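Local coordinates for protein anthranilate-CoA ligase (Stigmatella aurantiaca, PDB 4WV3) that belongs to the ANL superfamily of AMP-binding enzymes, combining a large N-terminal part with a small C-terminal domain, at residues 363-368 and 411-416; 315-320 and 395-400; 348-353 and 405-410. One frame throughout, in Å; residues are numbered along the deposited sequence.

Contact 1 (363-368 and 411-416). With 3UK (5'-O-[(S)-[(2-aminobenzoyl)oxy](hydroxy)phosphoryl]adenosine), chain C.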
loop_
_atom_site.group_PDB
_atom_site.type_symbol
_atom_site.label_atom_id
_atom_site.label_comp_id
_atom_site.label_asym_id
_atom_site.label_seq_id
_atom_site.Cartn_x
_atom_site.Cartn_y
_atom_site.Cartn_z
ATOM N N ILE A 363 22.828 -10.172 -6.003
ATOM C CA ILE A 363 21.631 -9.422 -6.352
ATOM C C ILE A 363 20.984 -9.985 -7.610
ATOM O O ILE A 363 21.646 -10.167 -8.632
ATOM C CB ILE A 363 21.956 -7.937 -6.588
ATOM C CG1 ILE A 363 22.839 -7.398 -5.461
ATOM C CG2 ILE A 363 20.680 -7.123 -6.708
ATOM C CD1 ILE A 363 23.255 -5.957 -5.648
ATOM N N GLY A 364 19.687 -10.263 -7.529
ATOM C CA GLY A 364 18.945 -10.775 -8.664
ATOM C C GLY A 364 17.552 -10.183 -8.742
ATOM O O GLY A 364 17.089 -9.534 -7.804
ATOM N N ASN A 365 16.883 -10.401 -9.869
ATOM C CA ASN A 365 15.517 -9.926 -10.047
ATOM C C ASN A 365 14.516 -10.854 -9.367
ATOM O O ASN A 365 14.672 -12.074 -9.393
ATOM C CB ASN A 365 15.186 -9.786 -11.533
ATOM C CG ASN A 365 16.133 -8.846 -12.254
ATOM O OD1 ASN A 365 15.945 -7.629 -12.245
ATOM N ND2 ASN A 365 17.158 -9.408 -12.883
ATOM N N VAL A 366 13.490 -10.271 -8.758
ATOM C CA VAL A 366 12.503 -11.046 -8.016
ATOM C C VAL A 366 11.407 -11.618 -8.908
ATOM O O VAL A 366 10.696 -10.879 -9.588
ATOM C CB VAL A 366 11.848 -10.206 -6.905
ATOM C CG1 VAL A 366 10.697 -10.969 -6.269
ATOM C CG2 VAL A 366 12.876 -9.826 -5.865
ATOM N N LEU A 367 11.280 -12.940 -8.898
ATOM C CA LEU A 367 10.173 -13.610 -9.567
ATOM C C LEU A 367 9.280 -14.290 -8.534
ATOM O O LEU A 367 9.738 -15.120 -7.750
ATOM C CB LEU A 367 10.683 -14.622 -10.594
ATOM C CG LEU A 367 11.196 -14.032 -11.909
ATOM C CD1 LEU A 367 11.720 -15.124 -12.827
ATOM C CD2 LEU A 367 10.097 -13.235 -12.595
ATOM N N LEU A 368 8.004 -13.922 -8.537
ATOM C CA LEU A 368 7.057 -14.426 -7.552
ATOM C C LEU A 368 6.079 -15.428 -8.156
ATOM O O LEU A 368 5.501 -15.188 -9.215
ATOM C CB LEU A 368 6.289 -13.264 -6.919
ATOM C CG LEU A 368 5.082 -13.623 -6.050
ATOM C CD1 LEU A 368 5.506 -14.446 -4.842
ATOM C CD2 LEU A 368 4.346 -12.364 -5.621
ATOM N N GLY A 411 16.562 -2.514 -3.770
ATOM C CA GLY A 411 15.833 -1.378 -4.302
ATOM C C GLY A 411 15.117 -1.736 -5.586
ATOM O O GLY A 411 15.268 -2.847 -6.096
ATOM N N ARG A 412 14.323 -0.803 -6.103
ATOM C CA ARG A 412 13.715 -0.967 -7.414
ATOM C C ARG A 412 14.828 -1.119 -8.439
ATOM O O ARG A 412 15.911 -0.557 -8.271
ATOM C CB ARG A 412 12.850 0.244 -7.767
ATOM C CG ARG A 412 11.607 0.409 -6.911
ATOM C CD ARG A 412 10.570 -0.653 -7.233
ATOM N NE ARG A 412 10.169 -0.624 -8.636
ATOM C CZ ARG A 412 9.220 -1.396 -9.158
ATOM N NH1 ARG A 412 8.566 -2.259 -8.391
ATOM N NH2 ARG A 412 8.922 -1.304 -10.447
ATOM N N SER A 413 14.564 -1.881 -9.495
ATOM C CA SER A 413 15.557 -2.093 -10.540
ATOM C C SER A 413 15.928 -0.771 -11.211
ATOM O O SER A 413 17.058 -0.588 -11.664
ATOM C CB SER A 413 15.043 -3.098 -11.572
ATOM O OG SER A 413 16.073 -3.484 -12.466
ATOM N N ASP A 414 14.970 0.152 -11.256
ATOM C CA ASP A 414 15.190 1.478 -11.825
ATOM C C ASP A 414 15.961 2.382 -10.870
ATOM O O ASP A 414 16.643 3.313 -11.299
ATOM C CB ASP A 414 13.855 2.139 -12.176
ATOM C CG ASP A 414 13.147 1.450 -13.325
ATOM O OD1 ASP A 414 13.830 1.040 -14.286
ATOM O OD2 ASP A 414 11.906 1.321 -13.266
ATOM N N ASP A 415 15.845 2.110 -9.575
ATOM C CA ASP A 415 16.479 2.946 -8.562
ATOM C C ASP A 415 17.927 2.546 -8.296
ATOM O O ASP A 415 18.651 3.249 -7.593
ATOM C CB ASP A 415 15.672 2.923 -7.261
ATOM C CG ASP A 415 14.293 3.534 -7.420
ATOM O OD1 ASP A 415 14.099 4.330 -8.366
ATOM O OD2 ASP A 415 13.405 3.223 -6.598
ATOM N N MET A 416 18.343 1.414 -8.856
ATOM C CA MET A 416 19.723 0.965 -8.724
ATOM C C MET A 416 20.647 1.875 -9.522
ATOM O O MET A 416 20.340 2.245 -10.655
ATOM C CB MET A 416 19.873 -0.481 -9.205
ATOM C CG MET A 416 19.072 -1.498 -8.406
ATOM S SD MET A 416 19.668 -1.715 -6.718
ATOM C CE MET A 416 21.338 -2.288 -7.015
HETATM C C10 3UK C . 7.926 -1.858 -2.984
HETATM C C15 3UK C . 8.696 -2.713 -0.773
HETATM C C17 3UK C . 10.790 -3.087 0.249
HETATM C C21 3UK C . 8.424 -2.937 -3.905
HETATM C C26 3UK C . 2.212 -3.123 -1.150
HETATM C C28 3UK C . 2.432 -4.275 0.961
HETATM O O01 3UK C . 3.384 -1.162 -1.931
HETATM C C02 3UK C . 2.773 -2.155 -2.256
HETATM O O03 3UK C . 2.240 -2.261 -3.570
HETATM P P04 3UK C . 2.649 -1.229 -4.709
HETATM O O05 3UK C . 1.868 -1.589 -6.013
HETATM O O06 3UK C . 4.219 -1.283 -5.040
HETATM C C07 3UK C . 4.962 -2.481 -4.763
HETATM C C08 3UK C . 6.420 -2.128 -4.722
HETATM O O09 3UK C . 6.706 -1.368 -3.526
HETATM N N11 3UK C . 7.701 -2.377 -1.674
HETATM C C12 3UK C . 6.482 -2.613 -1.104
HETATM N N13 3UK C . 6.684 -3.099 0.152
HETATM C C14 3UK C . 8.048 -3.171 0.382
HETATM N N16 3UK C . 10.053 -2.680 -0.817
HETATM N N18 3UK C . 10.238 -3.529 1.371
HETATM C C19 3UK C . 8.903 -3.592 1.494
HETATM N N20 3UK C . 8.320 -4.067 2.699
HETATM O O22 3UK C . 9.389 -2.400 -4.790
HETATM C C23 3UK C . 7.243 -3.349 -4.646
HETATM O O24 3UK C . 7.618 -3.783 -5.969
HETATM O O25 3UK C . 2.255 0.176 -4.287
HETATM C C27 3UK C . 2.950 -3.399 -0.024
HETATM C C29 3UK C . 1.141 -4.879 0.785
HETATM C C30 3UK C . 0.404 -4.606 -0.342
HETATM C C31 3UK C . 0.919 -3.727 -1.326
HETATM N N32 3UK C . 0.135 -3.436 -2.526
HETATM O O HOH W 1 15.987 -5.649 -14.678
#
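Ile363 and Met416 meet at the surface through their methyl ends, with Ile363 CD1 4.4 Å from Met416 CE, and no hydrogen bond joins the two segments directly. The tight packing lies beside this contact. Strand 364-368 is held between strands 347-351 and 392-401 by backbone hydrogen bonds on both flanks, and Val366 and Leu367 are buried among the side chains of these neighbours. The direct contact with 411-416 is loose: the polar groups meet through a water. Asn365 OD1 and Ser413 OG stand 4.2 Å apart and are bridged by a water that donates to Asn365 OD1 (3.1 Å) and accepts from Ser413 OG (3.1 Å). Swung opposite its own backbone N (chi1 -170°), the serine hydroxyl faces the asparagine. Lys398 NZ hydrogen-bonds Asn365 OD1 and more weakly Ser413 OG, drawing both groups to one ammonium. The Gly-Arg-Ser-Asp-Asp run starting at Gly411 is consistent with the hinge motif that in ANL enzymes leads into the C-terminal domain. Its second residue, Arg412, its chain bent at chi2 and chi3, extends to the ligand: NH1 makes a weak hydrogen bond to O24 of 3UK at 3.0 Å, which lies at the guanidinium edge. Asp415 N bonds Arg412 O at 3.0 Å, closing a turn, and Met416 packs on Pro426 of helix 426-433.

Contact 2 (315-320 and 395-400); sequences DGIGCT and TGDKYF. With 3UK (5'-O-[(S)-[(2-aminobenzoyl)oxy](hydroxy)phosphoryl]adenosine), chain C.
This is a buried side-chain contact in the nucleotide pocket of the ANL fold, where the end of strand 313-318 in the large mixed sheet faces strand 392-401 of the smaller antiparallel sheet. Gly316 to Thr320 and Thr395 to Asp397 probably correspond to two nucleotide-binding motifs of this superfamily. No hydrogen bond joins the segments; Ile317 is the main link. With CG1 opposite the backbone N (chi1 175°), its longer branch lies against one face of the purine, CG1 lying 3.6 Å from C14 of 3UK, and ends at CD1, 3.7 Å from Tyr399 CE1 and obliquely placed on that ring. The same methyl touches Asp397, with CD1 3.5 Å from OD2, so one aliphatic chain packs on the base and flanks the carboxylate. The tyrosine hydroxyl bonds Ser339 OG.

Ligand groups are gripped from both segments. Asp315 OD1 accepts from N20 of 3UK at 2.9 Å, and Gly316 O takes a weaker bond from the same amine. At the other end, both the backbone N and the hydroxyl of Thr320 donate to phosphate oxygen O05. Across the pocket, Asp397 OD2 receives O24 of 3UK at 2.6 Å as well as Thr395 OG1, which arrives on the anti side, 33° out of the carboxylate plane, and helps to fix the carboxylate's rotation. The Asp397 OD1 pair with O22 is modelled too short to be trusted in length. Where the segments draw closest in backbone, Cys319 SG rests 4.2 Å from Thr395 CG2.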
loop_
_atom_site.group_PDB
_atom_site.type_symbol
_atom_site.label_atom_id
_atom_site.label_comp_id
_atom_site.label_asym_id
_atom_site.label_seq_id
_atom_site.Cartn_x
_atom_site.Cartn_y
_atom_site.Cartn_z
ATOM N N ASP A 315 7.985 -6.068 9.078
ATOM C CA ASP A 315 8.231 -5.567 7.731
ATOM C C ASP A 315 8.047 -6.676 6.702
ATOM O O ASP A 315 8.605 -7.765 6.841
ATOM C CB ASP A 315 9.641 -4.982 7.619
ATOM C CG ASP A 315 9.941 -4.439 6.231
ATOM O OD1 ASP A 315 9.004 -3.948 5.565
ATOM O OD2 ASP A 315 11.113 -4.504 5.805
ATOM N N GLY A 316 7.261 -6.391 5.670
ATOM C CA GLY A 316 7.021 -7.348 4.607
ATOM C C GLY A 316 6.751 -6.658 3.284
ATOM O O GLY A 316 6.082 -5.625 3.241
ATOM N N ILE A 317 7.278 -7.221 2.202
ATOM C CA ILE A 317 7.078 -6.635 0.881
ATOM C C ILE A 317 5.867 -7.227 0.164
ATOM O O ILE A 317 5.706 -8.446 0.077
ATOM C CB ILE A 317 8.337 -6.754 -0.015
ATOM C CG1 ILE A 317 8.037 -6.244 -1.427
ATOM C CG2 ILE A 317 8.838 -8.186 -0.066
ATOM C CD1 ILE A 317 9.189 -6.399 -2.395
ATOM N N GLY A 318 5.009 -6.344 -0.332
ATOM C CA GLY A 318 3.877 -6.747 -1.139
ATOM C C GLY A 318 3.757 -5.839 -2.344
ATOM O O GLY A 318 4.441 -4.820 -2.434
ATOM N N CYS A 319 2.897 -6.213 -3.281
ATOM C CA CYS A 319 2.631 -5.376 -4.440
ATOM C C CYS A 319 1.169 -5.512 -4.830
ATOM O O CYS A 319 0.505 -6.476 -4.448
ATOM C CB CYS A 319 3.545 -5.746 -5.611
ATOM S SG CYS A 319 3.315 -7.415 -6.263
ATOM N N THR A 320 0.667 -4.540 -5.582
ATOM C CA THR A 320 -0.737 -4.529 -5.967
ATOM C C THR A 320 -1.046 -5.675 -6.931
ATOM O O THR A 320 -2.163 -6.194 -6.955
ATOM C CB THR A 320 -1.136 -3.174 -6.583
ATOM O OG1 THR A 320 -0.709 -2.116 -5.717
ATOM C CG2 THR A 320 -2.644 -3.088 -6.773
ATOM N N THR A 395 8.291 -8.348 -10.169
ATOM C CA THR A 395 7.895 -7.196 -9.365
ATOM C C THR A 395 8.718 -5.956 -9.696
ATOM O O THR A 395 8.350 -4.840 -9.324
ATOM C CB THR A 395 8.016 -7.487 -7.856
ATOM O OG1 THR A 395 9.377 -7.803 -7.534
ATOM C CG2 THR A 395 7.122 -8.654 -7.465
ATOM N N GLY A 396 9.831 -6.156 -10.395
ATOM C CA GLY A 396 10.721 -5.065 -10.746
ATOM C C GLY A 396 11.641 -4.691 -9.598
ATOM O O GLY A 396 12.137 -3.567 -9.527
ATOM N N ASP A 397 11.868 -5.643 -8.699
ATOM C CA ASP A 397 12.702 -5.409 -7.525
ATOM C C ASP A 397 14.013 -6.182 -7.585
ATOM O O ASP A 397 14.080 -7.274 -8.148
ATOM C CB ASP A 397 11.948 -5.791 -6.250
ATOM C CG ASP A 397 10.809 -4.845 -5.943
ATOM O OD1 ASP A 397 11.044 -3.619 -5.915
ATOM O OD2 ASP A 397 9.676 -5.328 -5.737
ATOM N N LYS A 398 15.053 -5.601 -6.997
ATOM C CA LYS A 398 16.329 -6.285 -6.836
ATOM C C LYS A 398 16.484 -6.734 -5.386
ATOM O O LYS A 398 16.327 -5.939 -4.461
ATOM C CB LYS A 398 17.488 -5.373 -7.239
ATOM C CG LYS A 398 17.727 -5.281 -8.741
ATOM C CD LYS A 398 18.196 -6.614 -9.307
ATOM C CE LYS A 398 18.803 -6.455 -10.695
ATOM N NZ LYS A 398 17.826 -5.921 -11.681
ATOM N N TYR A 399 16.784 -8.014 -5.197
ATOM C CA TYR A 399 16.930 -8.582 -3.862
ATOM C C TYR A 399 18.170 -9.462 -3.774
ATOM O O TYR A 399 18.682 -9.936 -4.788
ATOM C CB TYR A 399 15.701 -9.421 -3.504
ATOM C CG TYR A 399 14.674 -8.717 -2.644
ATOM C CD1 TYR A 399 13.734 -7.865 -3.206
ATOM C CD2 TYR A 399 14.633 -8.920 -1.271
ATOM C CE1 TYR A 399 12.787 -7.229 -2.428
ATOM C CE2 TYR A 399 13.691 -8.285 -0.482
ATOM C CZ TYR A 399 12.772 -7.440 -1.068
ATOM O OH TYR A 399 11.829 -6.802 -0.295
ATOM N N PHE A 400 18.649 -9.672 -2.554
ATOM C CA PHE A 400 19.671 -10.678 -2.297
ATOM C C PHE A 400 19.375 -11.384 -0.980
ATOM O O PHE A 400 18.682 -10.841 -0.119
ATOM C CB PHE A 400 21.083 -10.077 -2.312
ATOM C CG PHE A 400 21.369 -9.146 -1.167
ATOM C CD1 PHE A 400 21.943 -9.620 0.004
ATOM C CD2 PHE A 400 21.086 -7.794 -1.269
ATOM C CE1 PHE A 400 22.214 -8.766 1.056
ATOM C CE2 PHE A 400 21.357 -6.934 -0.219
ATOM C CZ PHE A 400 21.924 -7.422 0.944
HETATM C C10 3UK C . 7.926 -1.858 -2.984
HETATM C C15 3UK C . 8.696 -2.713 -0.773
HETATM C C17 3UK C . 10.790 -3.087 0.249
HETATM C C21 3UK C . 8.424 -2.937 -3.905
HETATM C C26 3UK C . 2.212 -3.123 -1.150
HETATM C C28 3UK C . 2.432 -4.275 0.961
HETATM O O01 3UK C . 3.384 -1.162 -1.931
HETATM C C02 3UK C . 2.773 -2.155 -2.256
HETATM O O03 3UK C . 2.240 -2.261 -3.570
HETATM P P04 3UK C . 2.649 -1.229 -4.709
HETATM O O05 3UK C . 1.868 -1.589 -6.013
HETATM O O06 3UK C . 4.219 -1.283 -5.040
HETATM C C07 3UK C . 4.962 -2.481 -4.763
HETATM C C08 3UK C . 6.420 -2.128 -4.722
HETATM O O09 3UK C . 6.706 -1.368 -3.526
HETATM N N11 3UK C . 7.701 -2.377 -1.674
HETATM C C12 3UK C . 6.482 -2.613 -1.104
HETATM N N13 3UK C . 6.684 -3.099 0.152
HETATM C C14 3UK C . 8.048 -3.171 0.382
HETATM N N16 3UK C . 10.053 -2.680 -0.817
HETATM N N18 3UK C . 10.238 -3.529 1.371
HETATM C C19 3UK C . 8.903 -3.592 1.494
HETATM N N20 3UK C . 8.320 -4.067 2.699
HETATM O O22 3UK C . 9.389 -2.400 -4.790
HETATM C C23 3UK C . 7.243 -3.349 -4.646
HETATM O O24 3UK C . 7.618 -3.783 -5.969
HETATM O O25 3UK C . 2.255 0.176 -4.287
HETATM C C27 3UK C . 2.950 -3.399 -0.024
HETATM C C29 3UK C . 1.141 -4.879 0.785
HETATM C C30 3UK C . 0.404 -4.606 -0.342
HETATM C C31 3UK C . 0.919 -3.727 -1.326
HETATM N N32 3UK C . 0.135 -3.436 -2.526
#

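Contact 3 (348-353 and 405-410); sequences LKLVDD and GYYWHA. With 3UK (5'-O-[(S)-[(2-aminobenzoyl)oxy](hydroxy)phosphoryl]adenosine), chain C.
Within the small antiparallel sheet, strands 347-351 and 407-412 are not neighbours, yet Leu348 and Leu350 of one reach Tyr407 of the other across the sheet's face. Leu348 does most of the work. Its CD2 methyl sits over one face of the tyrosine ring as a CH-pi contact, 4.0 Å from the ring centroid and 26° off the normal. It is displaced toward the hydroxyl-bearing rim, with CD2 3.7 Å from Tyr407 CZ. The two side chains run past each other in opposite directions, and Leu348 CB also lies 3.8 Å from Tyr407 OH. Leu350 adds a looser touch, CD1 to Tyr407 CE2 at 4.2 Å, and approaches the ring obliquely. Strands 364-369 and 392-401 lie between the two in this sheet of the AMP-binding enzyme, and Leu350 also packs on Val366 and Val401, while Pro342 touches both Leu348 and Tyr407. Two residues beyond Tyr407, strand 407-412 reaches the ligand pocket. His409, its CG opposite the backbone N (chi1 -170°), presents a ring face to the C17-N16 edge of the purine of 3UK, with ND1 3.2 Å from C17, and its NE2 is hydrogen-bonded to Asp397 OD1.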
loop_
_atom_site.group_PDB
_atom_site.type_symbol
_atom_site.label_atom_id
_atom_site.label_comp_id
_atom_site.label_asym_id
_atom_site.label_seq_id
_atom_site.Cartn_x
_atom_site.Cartn_y
_atom_site.Cartn_z
ATOM N N LEU A 348 9.431 -18.169 -4.364
ATOM C CA LEU A 348 10.325 -17.094 -4.791
ATOM C C LEU A 348 11.452 -17.590 -5.689
ATOM O O LEU A 348 11.779 -18.777 -5.697
ATOM C CB LEU A 348 10.930 -16.397 -3.573
ATOM C CG LEU A 348 10.208 -15.216 -2.923
ATOM C CD1 LEU A 348 8.696 -15.341 -3.003
ATOM C CD2 LEU A 348 10.655 -15.133 -1.477
ATOM N N LYS A 349 12.023 -16.684 -6.437
ATOM C CA LYS A 349 13.115 -16.959 -7.354
ATOM C C LYS A 349 13.929 -15.685 -7.607
ATOM O O LYS A 349 13.369 -14.672 -7.780
ATOM C CB LYS A 349 12.532 -17.498 -8.641
ATOM C CG LYS A 349 13.474 -18.330 -9.452
ATOM C CD LYS A 349 12.754 -19.264 -10.368
ATOM C CE LYS A 349 12.156 -18.527 -11.509
ATOM N NZ LYS A 349 12.004 -19.428 -12.644
ATOM N N LEU A 350 15.252 -15.750 -7.559
ATOM C CA LEU A 350 16.085 -14.611 -7.932
ATOM C C LEU A 350 16.896 -14.914 -9.187
ATOM O O LEU A 350 17.714 -15.833 -9.203
ATOM C CB LEU A 350 17.015 -14.220 -6.783
ATOM C CG LEU A 350 16.339 -13.693 -5.516
ATOM C CD1 LEU A 350 17.379 -13.301 -4.479
ATOM C CD2 LEU A 350 15.431 -12.518 -5.840
ATOM N N VAL A 351 16.668 -14.131 -10.236
ATOM C CA VAL A 351 17.312 -14.376 -11.521
ATOM C C VAL A 351 18.083 -13.160 -12.022
ATOM O O VAL A 351 17.800 -12.027 -11.630
ATOM C CB VAL A 351 16.282 -14.787 -12.590
ATOM C CG1 VAL A 351 15.640 -16.116 -12.225
ATOM C CG2 VAL A 351 15.225 -13.705 -12.751
ATOM N N ASP A 352 19.057 -13.401 -12.894
ATOM C CA ASP A 352 19.794 -12.314 -13.528
ATOM C C ASP A 352 18.942 -11.644 -14.602
ATOM O O ASP A 352 17.773 -11.984 -14.779
ATOM C CB ASP A 352 21.121 -12.812 -14.115
ATOM C CG ASP A 352 20.959 -14.056 -14.975
ATOM O OD1 ASP A 352 19.869 -14.263 -15.551
ATOM O OD2 ASP A 352 21.933 -14.830 -15.078
ATOM N N ASP A 353 19.534 -10.703 -15.328
ATOM C CA ASP A 353 18.797 -9.958 -16.344
ATOM C C ASP A 353 18.562 -10.760 -17.627
ATOM O O ASP A 353 18.069 -10.224 -18.619
ATOM C CB ASP A 353 19.491 -8.627 -16.649
ATOM C CG ASP A 353 19.432 -7.661 -15.478
ATOM O OD1 ASP A 353 18.441 -6.908 -15.376
ATOM O OD2 ASP A 353 20.374 -7.657 -14.657
ATOM N N GLY A 405 19.422 -16.873 5.187
ATOM C CA GLY A 405 18.206 -17.034 4.408
ATOM C C GLY A 405 17.261 -15.847 4.431
ATOM O O GLY A 405 16.084 -15.981 4.101
ATOM N N TYR A 406 17.771 -14.679 4.812
ATOM C CA TYR A 406 16.942 -13.479 4.886
ATOM C C TYR A 406 17.033 -12.630 3.621
ATOM O O TYR A 406 18.116 -12.426 3.069
ATOM C CB TYR A 406 17.307 -12.647 6.116
ATOM C CG TYR A 406 16.956 -13.313 7.426
ATOM C CD1 TYR A 406 17.875 -14.117 8.086
ATOM C CD2 TYR A 406 15.702 -13.145 7.999
ATOM C CE1 TYR A 406 17.557 -14.730 9.285
ATOM C CE2 TYR A 406 15.375 -13.753 9.196
ATOM C CZ TYR A 406 16.306 -14.545 9.834
ATOM O OH TYR A 406 15.987 -15.153 11.026
ATOM N N TYR A 407 15.884 -12.132 3.171
ATOM C CA TYR A 407 15.804 -11.338 1.949
ATOM C C TYR A 407 15.990 -9.848 2.216
ATOM O O TYR A 407 15.285 -9.261 3.037
ATOM C CB TYR A 407 14.464 -11.576 1.252
ATOM C CG TYR A 407 14.402 -12.864 0.466
ATOM C CD1 TYR A 407 14.348 -14.093 1.112
ATOM C CD2 TYR A 407 14.392 -12.851 -0.923
ATOM C CE1 TYR A 407 14.290 -15.273 0.394
ATOM C CE2 TYR A 407 14.333 -14.026 -1.647
ATOM C CZ TYR A 407 14.283 -15.233 -0.984
ATOM O OH TYR A 407 14.225 -16.405 -1.704
ATOM N N TRP A 408 16.938 -9.240 1.509
ATOM C CA TRP A 408 17.202 -7.813 1.652
ATOM C C TRP A 408 16.914 -7.060 0.360
ATOM O O TRP A 408 17.397 -7.430 -0.710
ATOM C CB TRP A 408 18.647 -7.574 2.088
ATOM C CG TRP A 408 18.929 -8.016 3.487
ATOM C CD1 TRP A 408 19.091 -9.296 3.922
ATOM C CD2 TRP A 408 19.086 -7.176 4.638
ATOM N NE1 TRP A 408 19.336 -9.309 5.274
ATOM C CE2 TRP A 408 19.339 -8.020 5.737
ATOM C CE3 TRP A 408 19.037 -5.794 4.845
ATOM C CZ2 TRP A 408 19.543 -7.528 7.025
ATOM C CZ3 TRP A 408 19.238 -5.307 6.124
ATOM C CH2 TRP A 408 19.488 -6.172 7.198
ATOM N N HIS A 409 16.123 -5.998 0.470
ATOM C CA HIS A 409 15.739 -5.200 -0.686
ATOM C C HIS A 409 16.881 -4.294 -1.127
ATOM O O HIS A 409 17.268 -3.376 -0.406
ATOM C CB HIS A 409 14.512 -4.353 -0.353
ATOM C CG HIS A 409 13.902 -3.676 -1.541
ATOM N ND1 HIS A 409 13.354 -2.414 -1.478
ATOM C CD2 HIS A 409 13.746 -4.092 -2.820
ATOM C CE1 HIS A 409 12.886 -2.079 -2.667
ATOM N NE2 HIS A 409 13.111 -3.080 -3.499
ATOM N N ALA A 410 17.423 -4.558 -2.312
ATOM C CA ALA A 410 18.463 -3.705 -2.871
ATOM C C ALA A 410 17.837 -2.425 -3.408
ATOM O O ALA A 410 18.489 -1.384 -3.485
ATOM C CB ALA A 410 19.216 -4.434 -3.971
HETATM C C10 3UK C . 7.926 -1.858 -2.984
HETATM C C15 3UK C . 8.696 -2.713 -0.773
HETATM C C17 3UK C . 10.790 -3.087 0.249
HETATM C C21 3UK C . 8.424 -2.937 -3.905
HETATM C C26 3UK C . 2.212 -3.123 -1.150
HETATM C C28 3UK C . 2.432 -4.275 0.961
HETATM O O01 3UK C . 3.384 -1.162 -1.931
HETATM C C02 3UK C . 2.773 -2.155 -2.256
HETATM O O03 3UK C . 2.240 -2.261 -3.570
HETATM P P04 3UK C . 2.649 -1.229 -4.709
HETATM O O05 3UK C . 1.868 -1.589 -6.013
HETATM O O06 3UK C . 4.219 -1.283 -5.040
HETATM C C07 3UK C . 4.962 -2.481 -4.763
HETATM C C08 3UK C . 6.420 -2.128 -4.722
HETATM O O09 3UK C . 6.706 -1.368 -3.526
HETATM N N11 3UK C . 7.701 -2.377 -1.674
HETATM C C12 3UK C . 6.482 -2.613 -1.104
HETATM N N13 3UK C . 6.684 -3.099 0.152
HETATM C C14 3UK C . 8.048 -3.171 0.382
HETATM N N16 3UK C . 10.053 -2.680 -0.817
HETATM N N18 3UK C . 10.238 -3.529 1.371
HETATM C C19 3UK C . 8.903 -3.592 1.494
HETATM N N20 3UK C . 8.320 -4.067 2.699
HETATM O O22 3UK C . 9.389 -2.400 -4.790
HETATM C C23 3UK C . 7.243 -3.349 -4.646
HETATM O O24 3UK C . 7.618 -3.783 -5.969
HETATM O O25 3UK C . 2.255 0.176 -4.287
HETATM C C27 3UK C . 2.950 -3.399 -0.024
HETATM C C29 3UK C . 1.141 -4.879 0.785
HETATM C C30 3UK C . 0.404 -4.606 -0.342
HETATM C C31 3UK C . 0.919 -3.727 -1.326
HETATM N N32 3UK C . 0.135 -3.436 -2.526
#

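How the contacts relate
Each contact has at least one segment in the small antiparallel sheet, and their centres lie 8 to 9 Å apart; 315-320 of contact 2 comes from the large mixed sheet. Strand 392-401 of contact 2 pairs with both 364-369 and 407-412: Lys398 N meets Gly411 O of contact 1 at 2.9 Å, and Lys398 O meets Ala410 N of contact 3 at 2.8 Å. Strand 364-369 joins contact 1 to contact 3 through Leu367 N and Lys349 O, also 2.9 Å apart. All three touch 3UK: contact 2 spans it from amine to phosphate, contact 3 brings His409 to the purine, and contact 1 adds Arg412 at the ribose. Asp397 of contact 2 connects these last two residues, though its pairing with Arg412 is weak.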